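Local structure of beta-galactoside-binding lectin (Gallus gallus, 1QMJ) at residues Gly20-Asp25 and Phe76-Gly81; Lys27-Asn32 and Pro46-His51; Cys59-Asp64 and Asn108-Glu113; Val33-Ser38 and Lys114-Ala119. The protein binds beta-galactosides as a homodimeric galectin of chicken liver and may be involved in regulating differentiation, though its physiological function is not yet known. One frame throughout, in Å; residues are numbered along the deposited sequence.

Contact 1: residues Gly20-Asp25 and Phe76-Gly81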
loop_
_atom_site.group_PDB
_atom_site.type_symbol
_atom_site.label_atom_id
_atom_site.label_comp_id
_atom_site.label_asym_id
_atom_site.label_seq_id
_atom_site.Cartn_x
_atom_site.Cartn_y
_atom_site.Cartn_z
ATOM N N GLY A 20 -7.336 -6.047 7.630
ATOM C CA GLY A 20 -7.297 -5.098 8.743
ATOM C C GLY A 20 -8.254 -5.515 9.846
ATOM O O GLY A 20 -8.796 -6.629 9.840
ATOM N N LYS A 21 -8.425 -4.593 10.760
ATOM C CA LYS A 21 -9.293 -4.781 11.911
ATOM C C LYS A 21 -10.200 -3.573 12.096
ATOM O O LYS A 21 -9.743 -2.421 12.084
ATOM C CB LYS A 21 -8.446 -4.953 13.178
ATOM C CG LYS A 21 -9.287 -5.128 14.445
ATOM C CD LYS A 21 -8.763 -4.313 15.629
ATOM C CE LYS A 21 -9.664 -4.405 16.863
ATOM N NZ LYS A 21 -9.799 -5.776 17.375
ATOM N N ILE A 22 -11.469 -3.876 12.257
ATOM C CA ILE A 22 -12.490 -2.860 12.499
ATOM C C ILE A 22 -12.393 -2.477 13.976
ATOM O O ILE A 22 -12.402 -3.347 14.854
ATOM C CB ILE A 22 -13.885 -3.426 12.185
ATOM C CG1 ILE A 22 -14.011 -3.987 10.764
ATOM C CG2 ILE A 22 -14.996 -2.382 12.314
ATOM C CD1 ILE A 22 -15.271 -4.837 10.566
ATOM N N LEU A 23 -12.294 -1.186 14.230
ATOM C CA LEU A 23 -12.178 -0.667 15.613
ATOM C C LEU A 23 -13.425 -1.054 16.425
ATOM O O LEU A 23 -14.535 -1.140 15.889
ATOM C CB LEU A 23 -12.037 0.849 15.600
ATOM C CG LEU A 23 -10.787 1.328 14.858
ATOM C CD1 LEU A 23 -10.437 2.782 15.165
ATOM C CD2 LEU A 23 -9.531 0.517 15.199
ATOM N N SER A 24 -13.190 -1.273 17.707
ATOM C CA SER A 24 -14.233 -1.695 18.668
ATOM C C SER A 24 -15.242 -0.570 18.994
ATOM O O SER A 24 -15.984 -0.644 19.984
ATOM C CB SER A 24 -13.584 -2.134 19.979
ATOM O OG SER A 24 -12.835 -3.321 19.770
ATOM N N ASP A 25 -15.256 0.447 18.163
ATOM C CA ASP A 25 -16.177 1.596 18.333
ATOM C C ASP A 25 -16.324 2.322 17.006
ATOM O O ASP A 25 -16.545 3.540 16.961
ATOM C CB ASP A 25 -15.628 2.566 19.376
ATOM C CG ASP A 25 -14.119 2.757 19.269
ATOM O OD1 ASP A 25 -13.325 1.827 19.678
ATOM O OD2 ASP A 25 -13.641 3.845 18.770
ATOM N N PHE A 76 -25.083 -7.162 6.006
ATOM C CA PHE A 76 -24.070 -6.445 6.800
ATOM C C PHE A 76 -23.274 -7.461 7.635
ATOM O O PHE A 76 -23.452 -7.554 8.860
ATOM C CB PHE A 76 -24.748 -5.435 7.727
ATOM C CG PHE A 76 -23.765 -4.420 8.313
ATOM C CD1 PHE A 76 -23.242 -3.401 7.507
ATOM C CD2 PHE A 76 -23.389 -4.513 9.656
ATOM C CE1 PHE A 76 -22.342 -2.473 8.048
ATOM C CE2 PHE A 76 -22.489 -3.587 10.197
ATOM C CZ PHE A 76 -21.965 -2.568 9.393
ATOM N N PRO A 77 -22.412 -8.264 6.981
ATOM C CA PRO A 77 -21.570 -9.266 7.648
ATOM C C PRO A 77 -20.464 -8.676 8.519
ATOM O O PRO A 77 -19.401 -9.343 8.700
ATOM C CB PRO A 77 -20.874 -9.985 6.526
ATOM C CG PRO A 77 -21.295 -9.326 5.220
ATOM C CD PRO A 77 -22.242 -8.206 5.523
ATOM N N PHE A 78 -20.636 -7.485 9.060
ATOM C CA PHE A 78 -19.546 -6.874 9.873
ATOM C C PHE A 78 -19.968 -6.565 11.315
ATOM O O PHE A 78 -21.137 -6.289 11.599
ATOM C CB PHE A 78 -19.082 -5.551 9.248
ATOM C CG PHE A 78 -18.673 -5.674 7.772
ATOM C CD1 PHE A 78 -17.427 -6.219 7.426
ATOM C CD2 PHE A 78 -19.546 -5.239 6.766
ATOM C CE1 PHE A 78 -17.057 -6.326 6.076
ATOM C CE2 PHE A 78 -19.175 -5.346 5.418
ATOM C CZ PHE A 78 -17.932 -5.889 5.074
ATOM N N GLN A 79 -18.960 -6.626 12.173
ATOM C CA GLN A 79 -19.084 -6.350 13.613
ATOM C C GLN A 79 -17.816 -5.624 14.075
ATOM O O GLN A 79 -16.715 -5.884 13.574
ATOM C CB GLN A 79 -19.245 -7.660 14.394
ATOM C CG GLN A 79 -20.558 -8.384 14.084
ATOM C CD GLN A 79 -20.710 -9.710 14.838
ATOM O OE1 GLN A 79 -19.721 -10.403 15.071
ATOM N NE2 GLN A 79 -21.904 -10.108 15.237
ATOM N N GLN A 80 -17.998 -4.725 15.020
ATOM C CA GLN A 80 -16.888 -3.931 15.575
ATOM C C GLN A 80 -15.897 -4.844 16.315
ATOM O O GLN A 80 -16.301 -5.751 17.057
ATOM C CB GLN A 80 -17.418 -2.889 16.562
ATOM C CG GLN A 80 -18.332 -1.847 15.914
ATOM C CD GLN A 80 -19.142 -1.054 16.942
ATOM O OE1 GLN A 80 -19.320 0.154 16.788
ATOM N NE2 GLN A 80 -19.649 -1.668 17.994
ATOM N N GLY A 81 -14.619 -4.563 16.079
ATOM C CA GLY A 81 -13.492 -5.302 16.692
ATOM C C GLY A 81 -13.180 -6.566 15.892
ATOM O O GLY A 81 -12.405 -7.432 16.329
#

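Contact 2: residues Lys27-Asn32 and Pro46-His51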
loop_
_atom_site.group_PDB
_atom_site.type_symbol
_atom_site.label_atom_id
_atom_site.label_comp_id
_atom_site.label_asym_id
_atom_site.label_seq_id
_atom_site.Cartn_x
_atom_site.Cartn_y
_atom_site.Cartn_z
ATOM N N LYS A 27 -17.629 3.729 13.688
ATOM C CA LYS A 27 -18.828 4.419 13.204
ATOM C C LYS A 27 -19.149 3.829 11.847
ATOM O O LYS A 27 -20.319 3.736 11.448
ATOM C CB LYS A 27 -18.552 5.910 13.023
ATOM C CG LYS A 27 -18.660 6.755 14.284
ATOM C CD LYS A 27 -18.511 8.243 13.956
ATOM C CE LYS A 27 -18.747 9.173 15.136
ATOM N NZ LYS A 27 -18.710 10.592 14.747
ATOM N N GLY A 28 -18.044 3.466 11.227
ATOM C CA GLY A 28 -17.985 2.868 9.903
ATOM C C GLY A 28 -16.617 3.180 9.294
ATOM O O GLY A 28 -15.818 3.935 9.864
ATOM N N PHE A 29 -16.382 2.586 8.160
ATOM C CA PHE A 29 -15.145 2.782 7.403
ATOM C C PHE A 29 -15.492 2.691 5.933
ATOM O O PHE A 29 -16.619 2.322 5.571
ATOM C CB PHE A 29 -14.093 1.726 7.779
ATOM C CG PHE A 29 -14.490 0.302 7.409
ATOM C CD1 PHE A 29 -15.299 -0.437 8.274
ATOM C CD2 PHE A 29 -14.041 -0.261 6.208
ATOM C CE1 PHE A 29 -15.664 -1.745 7.939
ATOM C CE2 PHE A 29 -14.405 -1.569 5.872
ATOM C CZ PHE A 29 -15.218 -2.311 6.739
ATOM N N SER A 30 -14.528 3.029 5.116
ATOM C CA SER A 30 -14.709 3.012 3.666
ATOM C C SER A 30 -13.431 2.564 2.961
ATOM O O SER A 30 -12.321 2.748 3.479
ATOM C CB SER A 30 -15.074 4.416 3.176
ATOM O OG SER A 30 -16.301 4.832 3.762
ATOM N N VAL A 31 -13.658 1.987 1.797
ATOM C CA VAL A 31 -12.597 1.477 0.913
ATOM C C VAL A 31 -12.889 1.933 -0.517
ATOM O O VAL A 31 -13.751 1.366 -1.205
ATOM C CB VAL A 31 -12.565 -0.050 0.968
ATOM C CG1 VAL A 31 -11.593 -0.661 -0.042
ATOM C CG2 VAL A 31 -12.140 -0.590 2.334
ATOM N N ASN A 32 -12.154 2.952 -0.923
ATOM C CA ASN A 32 -12.312 3.563 -2.253
ATOM C C ASN A 32 -11.206 3.149 -3.233
ATOM O O ASN A 32 -10.018 3.124 -2.876
ATOM C CB ASN A 32 -12.265 5.087 -2.140
ATOM C CG ASN A 32 -13.015 5.623 -0.921
ATOM O OD1 ASN A 32 -14.174 5.274 -0.714
ATOM N ND2 ASN A 32 -12.418 6.461 -0.094
ATOM N N PRO A 46 -19.239 0.408 4.688
ATOM C CA PRO A 46 -20.052 -0.205 5.739
ATOM C C PRO A 46 -20.238 0.807 6.890
ATOM O O PRO A 46 -19.214 1.375 7.400
ATOM C CB PRO A 46 -19.236 -1.405 6.171
ATOM C CG PRO A 46 -17.954 -1.424 5.339
ATOM C CD PRO A 46 -17.962 -0.253 4.403
ATOM N N ARG A 47 -21.498 1.018 7.281
ATOM C CA ARG A 47 -21.862 1.975 8.364
ATOM C C ARG A 47 -22.554 1.289 9.537
ATOM O O ARG A 47 -23.635 0.708 9.392
ATOM C CB ARG A 47 -22.841 3.020 7.856
ATOM C CG ARG A 47 -22.363 3.734 6.614
ATOM C CD ARG A 47 -23.269 4.887 6.230
ATOM N NE ARG A 47 -22.887 5.499 4.968
ATOM C CZ ARG A 47 -23.333 6.679 4.558
ATOM N NH1 ARG A 47 -24.185 7.387 5.310
ATOM N NH2 ARG A 47 -22.980 7.241 3.398
ATOM N N PHE A 48 -21.920 1.377 10.684
ATOM C CA PHE A 48 -22.464 0.791 11.914
ATOM C C PHE A 48 -23.534 1.735 12.458
ATOM O O PHE A 48 -24.675 1.329 12.710
ATOM C CB PHE A 48 -21.337 0.595 12.919
ATOM C CG PHE A 48 -20.389 -0.515 12.474
ATOM C CD1 PHE A 48 -20.730 -1.853 12.702
ATOM C CD2 PHE A 48 -19.188 -0.195 11.834
ATOM C CE1 PHE A 48 -19.869 -2.873 12.286
ATOM C CE2 PHE A 48 -18.326 -1.216 11.418
ATOM C CZ PHE A 48 -18.667 -2.556 11.643
ATOM N N ASP A 49 -23.118 2.962 12.611
ATOM C CA ASP A 49 -23.965 4.058 13.083
ATOM C C ASP A 49 -23.330 5.353 12.627
ATOM O O ASP A 49 -22.603 6.009 13.384
ATOM C CB ASP A 49 -24.084 4.035 14.603
ATOM C CG ASP A 49 -25.297 4.823 15.107
ATOM O OD1 ASP A 49 -25.783 5.784 14.395
ATOM O OD2 ASP A 49 -25.836 4.526 16.241
ATOM N N CYS A 50 -23.629 5.665 11.389
ATOM C CA CYS A 50 -23.102 6.847 10.725
ATOM C C CYS A 50 -24.161 7.466 9.807
ATOM O O CYS A 50 -24.759 6.779 8.971
ATOM C CB CYS A 50 -21.889 6.431 9.883
ATOM S SG CYS A 50 -20.743 7.835 9.483
ATOM N N HIS A 51 -24.350 8.751 10.007
ATOM C CA HIS A 51 -25.295 9.566 9.226
ATOM C C HIS A 51 -26.714 8.974 9.222
ATOM O O HIS A 51 -27.380 8.916 8.178
ATOM C CB HIS A 51 -24.822 9.662 7.779
ATOM C CG HIS A 51 -23.449 10.319 7.653
ATOM N ND1 HIS A 51 -23.077 11.397 8.450
ATOM C CD2 HIS A 51 -22.388 10.058 6.845
ATOM C CE1 HIS A 51 -21.848 11.747 8.118
ATOM N NE2 HIS A 51 -21.423 10.959 7.163
#

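Contact 3: residues Cys59-Asp64 and Asn108-Glu113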
loop_
_atom_site.group_PDB
_atom_site.type_symbol
_atom_site.label_atom_id
_atom_site.label_comp_id
_atom_site.label_asym_id
_atom_site.label_seq_id
_atom_site.Cartn_x
_atom_site.Cartn_y
_atom_site.Cartn_z
ATOM N N CYS A 59 -22.852 1.634 -1.086
ATOM C CA CYS A 59 -21.976 1.578 -2.260
ATOM C C CYS A 59 -22.321 2.750 -3.158
ATOM O O CYS A 59 -23.494 3.111 -3.310
ATOM C CB CYS A 59 -22.184 0.267 -3.021
ATOM S SG CYS A 59 -21.565 -1.223 -2.097
ATOM N N ASN A 60 -21.305 3.329 -3.739
ATOM C CA ASN A 60 -21.491 4.480 -4.614
ATOM C C ASN A 60 -20.240 4.751 -5.429
ATOM O O ASN A 60 -19.144 4.285 -5.096
ATOM C CB ASN A 60 -21.790 5.718 -3.759
ATOM C CG ASN A 60 -22.620 6.776 -4.484
ATOM O OD1 ASN A 60 -22.785 6.700 -5.699
ATOM N ND2 ASN A 60 -23.158 7.771 -3.802
ATOM N N SER A 61 -20.457 5.499 -6.480
ATOM C CA SER A 61 -19.393 5.921 -7.376
ATOM C C SER A 61 -19.249 7.427 -7.219
ATOM O O SER A 61 -20.064 8.078 -6.554
ATOM C CB SER A 61 -19.730 5.556 -8.830
ATOM O OG SER A 61 -21.022 6.026 -9.175
ATOM N N LYS A 62 -18.224 7.937 -7.824
ATOM C CA LYS A 62 -17.917 9.364 -7.788
ATOM C C LYS A 62 -17.186 9.723 -9.062
ATOM O O LYS A 62 -16.232 9.047 -9.457
ATOM C CB LYS A 62 -17.041 9.660 -6.569
ATOM C CG LYS A 62 -17.022 11.137 -6.173
ATOM C CD LYS A 62 -16.139 11.404 -4.952
ATOM C CE LYS A 62 -16.428 12.745 -4.281
ATOM N NZ LYS A 62 -15.698 12.920 -3.017
ATOM N N GLU A 63 -17.647 10.774 -9.682
ATOM C CA GLU A 63 -17.059 11.245 -10.933
ATOM C C GLU A 63 -16.994 12.759 -10.948
ATOM O O GLU A 63 -18.012 13.447 -10.804
ATOM C CB GLU A 63 -17.909 10.775 -12.108
ATOM C CG GLU A 63 -17.304 11.136 -13.463
ATOM C CD GLU A 63 -18.207 10.752 -14.633
ATOM O OE1 GLU A 63 -19.381 10.270 -14.408
ATOM O OE2 GLU A 63 -17.794 10.911 -15.843
ATOM N N ASP A 64 -15.791 13.237 -11.121
ATOM C CA ASP A 64 -15.525 14.665 -11.166
ATOM C C ASP A 64 -15.951 15.310 -9.841
ATOM O O ASP A 64 -16.499 16.419 -9.818
ATOM C CB ASP A 64 -16.311 15.293 -12.318
ATOM C CG ASP A 64 -15.709 16.610 -12.810
ATOM O OD1 ASP A 64 -14.459 16.863 -12.616
ATOM O OD2 ASP A 64 -16.453 17.467 -13.422
ATOM N N ASN A 108 -20.064 -1.265 -12.802
ATOM C CA ASN A 108 -18.937 -0.430 -13.186
ATOM C C ASN A 108 -19.555 0.697 -14.013
ATOM O O ASN A 108 -19.521 0.682 -15.249
ATOM C CB ASN A 108 -17.937 -1.246 -14.024
ATOM C CG ASN A 108 -16.660 -0.474 -14.355
ATOM O OD1 ASN A 108 -16.598 0.753 -14.218
ATOM N ND2 ASN A 108 -15.639 -1.197 -14.803
ATOM N N ARG A 109 -20.148 1.658 -13.313
ATOM C CA ARG A 109 -20.814 2.789 -13.946
ATOM C C ARG A 109 -19.888 3.616 -14.837
ATOM O O ARG A 109 -20.264 4.011 -15.944
ATOM C CB ARG A 109 -21.438 3.701 -12.881
ATOM C CG ARG A 109 -22.506 3.067 -11.999
ATOM C CD ARG A 109 -22.991 4.095 -10.983
ATOM N NE ARG A 109 -24.058 3.601 -10.118
ATOM C CZ ARG A 109 -24.400 4.154 -8.953
ATOM N NH1 ARG A 109 -23.758 5.221 -8.496
ATOM N NH2 ARG A 109 -25.413 3.656 -8.256
ATOM N N LEU A 110 -18.683 3.880 -14.346
ATOM C CA LEU A 110 -17.717 4.693 -15.074
ATOM C C LEU A 110 -17.028 3.992 -16.242
ATOM O O LEU A 110 -16.288 4.630 -16.990
ATOM C CB LEU A 110 -16.682 5.264 -14.099
ATOM C CG LEU A 110 -17.065 6.484 -13.248
ATOM C CD1 LEU A 110 -18.433 6.332 -12.631
ATOM C CD2 LEU A 110 -16.032 6.690 -12.164
ATOM N N GLY A 111 -17.264 2.690 -16.393
ATOM C CA GLY A 111 -16.645 1.941 -17.479
ATOM C C GLY A 111 -15.125 1.933 -17.390
ATOM O O GLY A 111 -14.414 1.768 -18.389
ATOM N N MET A 112 -14.629 2.103 -16.171
ATOM C CA MET A 112 -13.201 2.129 -15.908
ATOM C C MET A 112 -12.601 0.757 -16.246
ATOM O O MET A 112 -13.249 -0.273 -16.045
ATOM C CB MET A 112 -12.980 2.477 -14.437
ATOM C CG MET A 112 -11.703 3.214 -14.141
ATOM S SD MET A 112 -11.685 3.767 -12.434
ATOM C CE MET A 112 -12.850 5.085 -12.486
ATOM N N GLU A 113 -11.383 0.751 -16.786
ATOM C CA GLU A 113 -10.713 -0.500 -17.158
ATOM C C GLU A 113 -9.478 -0.871 -16.335
ATOM O O GLU A 113 -8.846 -1.901 -16.584
ATOM C CB GLU A 113 -10.384 -0.529 -18.656
ATOM C CG GLU A 113 -9.802 0.764 -19.223
ATOM C CD GLU A 113 -10.833 1.575 -19.995
ATOM O OE1 GLU A 113 -11.279 1.100 -21.065
ATOM O OE2 GLU A 113 -11.196 2.683 -19.533
#

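Contact 4: residues Val33-Ser38 and Lys114-Ala119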
loop_
_atom_site.group_PDB
_atom_site.type_symbol
_atom_site.label_atom_id
_atom_site.label_comp_id
_atom_site.label_asym_id
_atom_site.label_seq_id
_atom_site.Cartn_x
_atom_site.Cartn_y
_atom_site.Cartn_z
ATOM N N VAL A 33 -11.685 2.847 -4.440
ATOM C CA VAL A 33 -10.857 2.457 -5.605
ATOM C C VAL A 33 -11.347 3.243 -6.829
ATOM O O VAL A 33 -12.551 3.480 -6.995
ATOM C CB VAL A 33 -10.979 0.951 -5.906
ATOM C CG1 VAL A 33 -10.386 0.062 -4.814
ATOM C CG2 VAL A 33 -12.427 0.481 -6.076
ATOM N N GLY A 34 -10.409 3.639 -7.670
ATOM C CA GLY A 34 -10.735 4.405 -8.890
ATOM C C GLY A 34 -9.466 4.934 -9.565
ATOM O O GLY A 34 -8.427 4.261 -9.585
ATOM N N LYS A 35 -9.609 6.140 -10.101
ATOM C CA LYS A 35 -8.521 6.848 -10.805
ATOM C C LYS A 35 -7.794 7.777 -9.829
ATOM O O LYS A 35 -6.559 7.819 -9.787
ATOM C CB LYS A 35 -9.096 7.670 -11.957
ATOM C CG LYS A 35 -9.415 6.821 -13.189
ATOM C CD LYS A 35 -8.255 5.914 -13.608
ATOM C CE LYS A 35 -8.627 4.955 -14.742
ATOM N NZ LYS A 35 -7.578 3.963 -15.021
ATOM N N ASP A 36 -8.596 8.495 -9.075
ATOM C CA ASP A 36 -8.112 9.426 -8.044
ATOM C C ASP A 36 -9.256 9.685 -7.056
ATOM O O ASP A 36 -10.341 9.102 -7.170
ATOM C CB ASP A 36 -7.616 10.744 -8.663
ATOM C CG ASP A 36 -8.554 11.342 -9.702
ATOM O OD1 ASP A 36 -9.789 11.549 -9.407
ATOM O OD2 ASP A 36 -8.106 11.643 -10.875
ATOM N N SER A 37 -8.989 10.554 -6.112
ATOM C CA SER A 37 -9.950 10.891 -5.042
ATOM C C SER A 37 -11.259 11.522 -5.567
ATOM O O SER A 37 -12.293 11.504 -4.889
ATOM C CB SER A 37 -9.330 11.884 -4.056
ATOM O OG SER A 37 -8.589 12.870 -4.754
ATOM N N SER A 38 -11.220 12.073 -6.765
ATOM C CA SER A 38 -12.417 12.729 -7.349
ATOM C C SER A 38 -13.216 11.771 -8.245
ATOM O O SER A 38 -14.408 11.982 -8.510
ATOM C CB SER A 38 -12.005 13.934 -8.191
ATOM O OG SER A 38 -11.352 14.893 -7.373
ATOM N N LYS A 114 -9.126 -0.033 -15.367
ATOM C CA LYS A 114 -7.988 -0.316 -14.502
ATOM C C LYS A 114 -8.078 0.567 -13.273
ATOM O O LYS A 114 -8.632 1.666 -13.339
ATOM C CB LYS A 114 -6.654 -0.080 -15.229
ATOM C CG LYS A 114 -6.058 1.308 -15.041
ATOM C CD LYS A 114 -4.686 1.439 -15.679
ATOM C CE LYS A 114 -4.772 1.424 -17.198
ATOM N NZ LYS A 114 -3.439 1.658 -17.829
ATOM N N ILE A 115 -7.580 0.067 -12.149
ATOM C CA ILE A 115 -7.579 0.823 -10.903
ATOM C C ILE A 115 -6.174 1.350 -10.648
ATOM O O ILE A 115 -5.204 0.595 -10.686
ATOM C CB ILE A 115 -8.039 -0.045 -9.706
ATOM C CG1 ILE A 115 -9.555 -0.260 -9.773
ATOM C CG2 ILE A 115 -7.645 0.609 -8.377
ATOM C CD1 ILE A 115 -10.083 -1.334 -8.831
ATOM N N GLN A 116 -6.066 2.647 -10.394
ATOM C CA GLN A 116 -4.775 3.255 -10.133
ATOM C C GLN A 116 -4.743 3.908 -8.764
ATOM O O GLN A 116 -3.697 4.376 -8.318
ATOM C CB GLN A 116 -4.480 4.315 -11.185
ATOM C CG GLN A 116 -4.625 3.827 -12.605
ATOM C CD GLN A 116 -4.375 4.926 -13.612
ATOM O OE1 GLN A 116 -5.157 5.870 -13.724
ATOM N NE2 GLN A 116 -3.275 4.817 -14.344
ATOM N N TYR A 117 -5.889 3.921 -8.096
ATOM C CA TYR A 117 -6.012 4.561 -6.797
ATOM C C TYR A 117 -6.786 3.682 -5.823
ATOM O O TYR A 117 -7.794 3.080 -6.193
ATOM C CB TYR A 117 -6.735 5.902 -6.992
ATOM C CG TYR A 117 -7.065 6.673 -5.731
ATOM C CD1 TYR A 117 -8.266 6.450 -5.045
ATOM C CD2 TYR A 117 -6.199 7.651 -5.247
ATOM C CE1 TYR A 117 -8.590 7.188 -3.908
ATOM C CE2 TYR A 117 -6.511 8.393 -4.111
ATOM C CZ TYR A 117 -7.705 8.159 -3.449
ATOM O OH TYR A 117 -8.005 8.892 -2.322
ATOM N N LEU A 118 -6.307 3.624 -4.583
ATOM C CA LEU A 118 -6.934 2.849 -3.515
ATOM C C LEU A 118 -6.739 3.654 -2.244
ATOM O O LEU A 118 -5.655 4.166 -2.000
ATOM C CB LEU A 118 -6.255 1.474 -3.369
ATOM C CG LEU A 118 -6.639 0.532 -2.208
ATOM C CD1 LEU A 118 -8.086 0.099 -2.302
ATOM C CD2 LEU A 118 -5.756 -0.699 -2.223
ATOM N N ALA A 119 -7.792 3.815 -1.458
ATOM C CA ALA A 119 -7.688 4.542 -0.202
ATOM C C ALA A 119 -8.589 3.902 0.839
ATOM O O ALA A 119 -9.699 3.473 0.530
ATOM C CB ALA A 119 -8.062 5.994 -0.396
#

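Contact 1: residues Gly20-Asp25 and Phe76-Gly81
Ile-22, last residue of strand 16-22, lays its side chain against the loop 76-81, while Lys-21 and Ser-24 lean on the glycine that ends this segment. In Ile-22, CG1 is turned anti to the carbonyl carbon (chi1 -55°) and the chain then runs on extended, which carries CD1 to 3.5 Å from Gln-79 O and to 4.1 Å from Phe-78 CD1. The isoleucine crosses the Phe-78 side chain at about a right angle, its methyl approaching the ring obliquely, and CG2 rests near Gln-80 CA. Lys-21 behaves differently. Its chain leaves anti to the backbone N and kinks at chi2 (-137°) and again at chi4, so that CE passes over Gly-81 CA at 3.9 Å and NZ reaches Gly-81 O at 3.3 Å. In that hydrogen bond NZ stands above the carbonyl plane, off the lone pairs, at a C=O...N angle of 105°. A second link, from Gly-81 N to Ile-22 O, is weak and bent, and its exact geometry is doubtful. Toward solvent, Gln-80 CB lies 3.4 Å from Leu-23 O, and Ser-24 OG sits 3.7 Å from Gly-81 CA. Further in, Phe-48 and Phe-124 press on Ile-22, and Phe-78 packs against Phe-44, Pro-46 and Val-57 of the other sheet. Ile-22 and Phe-78, turned inward while Gln-79 and Gln-80 face solvent, form one end of the apolar filling between the two antiparallel sheets of the galectin beta-sandwich.

Contact 2: residues Lys27-Asn32 and Pro46-His51
Lys-27, Phe-29 and Pro-46 carry this contact at the open end of the antiparallel hairpin 29-33/39-47 of the galectin sandwich, where the second strand turns a corner at Phe-48 and Asp-49. Lys-27 joins mainly through its backbone. Its carbonyl O accepts from Phe-48 N at 3.0 Å and from Asp-49 N at 3.1 Å, the latter bond nearly straight (166°) and the former more bent, both donors arriving from the same face of the carbonyl plane. One oxygen thus pins both corner residues. The aliphatic part of the extended Lys-27 side chain runs past Asp-49 O, and Cys-50 CB lies 3.5 Å from Lys-27 O. Gly-28 bridges Arg-47 in a single pair, and its CA meets the edge of the Phe-48 ring, 3.8 Å from CD2. Phe-29 holds CG between its backbone N and carbonyl carbon (chi1 65°), which lays its ring across Pro-46: CG of the proline stands over one face in a CH-pi contact whose exact closeness is doubtful, while Phe-48 CE2 touches the ring edge 4.4 Å from Phe-29 CE1. Phe-124 also stacks with Phe-29, and Phe-76 meets Phe-48 edge-to-face, so this end of the hydrophobic filling is largely aromatic. Arg-47 points away from the first strand; its guanidinium is salt-bridged to Asp-53 and makes a long, weak ion pair with Glu-70, a predicted galactoside-site residue. Beside the Gly-28/Arg-47 bridge, Phe-29 N donates to Pro-46 O at 3.2 Å (152° at the hydrogen), nearly along the C=O axis.

Contact 3: residues Cys59-Asp64 and Asn108-Glu113
Arg-109 and Leu-110, the central pair of a type I beta turn from Asn-108 to Gly-111, reach across to Asn-60 through Glu-63. Ahead of them, Asn-108 ties the loop to itself: its ND2 donates to Met-112 O at 2.8 Å, in the carbonyl plane and on a lone pair, and its backbone O takes the turn bond from Gly-111 N. Next comes Arg-109, stretched out from CG to NE, which brings NH1 to Ser-61 OG at 2.9 Å. This hydroxyl lies near the guanidinium edge, 19° out of its plane, and Ser-61 presents it by holding OG between the backbone N and the carbonyl carbon (chi1 52°). The same NH1 makes a weaker bond of 3.3 Å to Asn-60 OD1, the amide standing nearly upright to the guanidinium (83° between planes). Asn-60 OD1 is steadied by Ser-61 N at 2.7 Å, while Arg-109 NH2 bonds Glu-69 O and Asn-60 ND2 bonds Gly-68 O, so the arginine and asparagine both hold backbone of the predicted galactoside-binding segment. Leu-110 follows with an apolar contact: CD1 rests 4.1 Å from Ser-61 CB and CD2 3.6 Å from Lys-62 O. Beyond Gly-111 the chain turns inward at Met-112, which packs on Thr-39, Met-41 and Lys-35. The connection from strand 103-107 to strand 117-122 therefore lies along the end of strand 56-63, which in its own sheet pairs with strand 39-47 and with the short strands 66-67 and 71-73.

Contact 4: residues Val33-Ser38 and Lys114-Ala119
The Tyr-117 ring lies flat against the loop 33-38: Asp-36 C and Ser-37 N both stand over the centre of one face, Ser-37 N about 3.7 Å above its plane, and Gly-34 N lies at the edge. Its CG is anti to the backbone N (chi1 175°), which swings the ring alongside the loop, where Leu-40, Val-4 and Thr-6 also touch it. The backbones pair as antiparallel strands of the larger galectin sheet, with a classic beta bulge in which Gln-116 and Tyr-117 both face Gly-34. Gly-34 O accepts from both, Gln-116 N at 3.0 Å almost in line and Tyr-117 N from above the carbonyl plane, while Gly-34 N returns a bond to Tyr-117 O. On the inward face Val-33 and Leu-118 run side by side and point the same way, CG1 to CD1 a tight 3.4 Å; Ile-115 CD1 adds a contact at 3.8 Å to Val-33 CB, and Ile-88 of the other sheet packs on the valine. Outside, Lys-35 bends at chi2 (-50°) to bring NZ to Lys-114 O at 3.0 Å, 49° above that carbonyl plane, with a weak second bond to Gln-116 OE1. Asp-36 OD1 closes an Asx turn onto Ser-38 N. Val-33 CA, facing Leu-118 in the non-hydrogen-bonded pair, sends a CA-H...O contact to Tyr-117 O at 3.2 Å.

How the contacts relate
Contacts 1 and 2 share Phe-48 at one end of the sandwich; contacts 3 and 4 touch at another, where Lys-62 packs on Ser-37 and Ser-38. Contacts 2 and 4 have four buried touching residues each, contacts 1 and 3 two each, nearer the surface. Contacts 2 and 4 share strand 29-33, bonded along one edge to 39-47 and along the other to 117-122, and meet where Asn-32 O probably accepts from Ala-119 N; backbone hydrogen bonds join both. Contacts 1 and 3 set loops against strand ends: in the first, an isoleucine packs on loop backbone and a lysine bonds a glycine carbonyl; in the other, arginine hydrogen bonds near the predicted sugar site join a leucine contact.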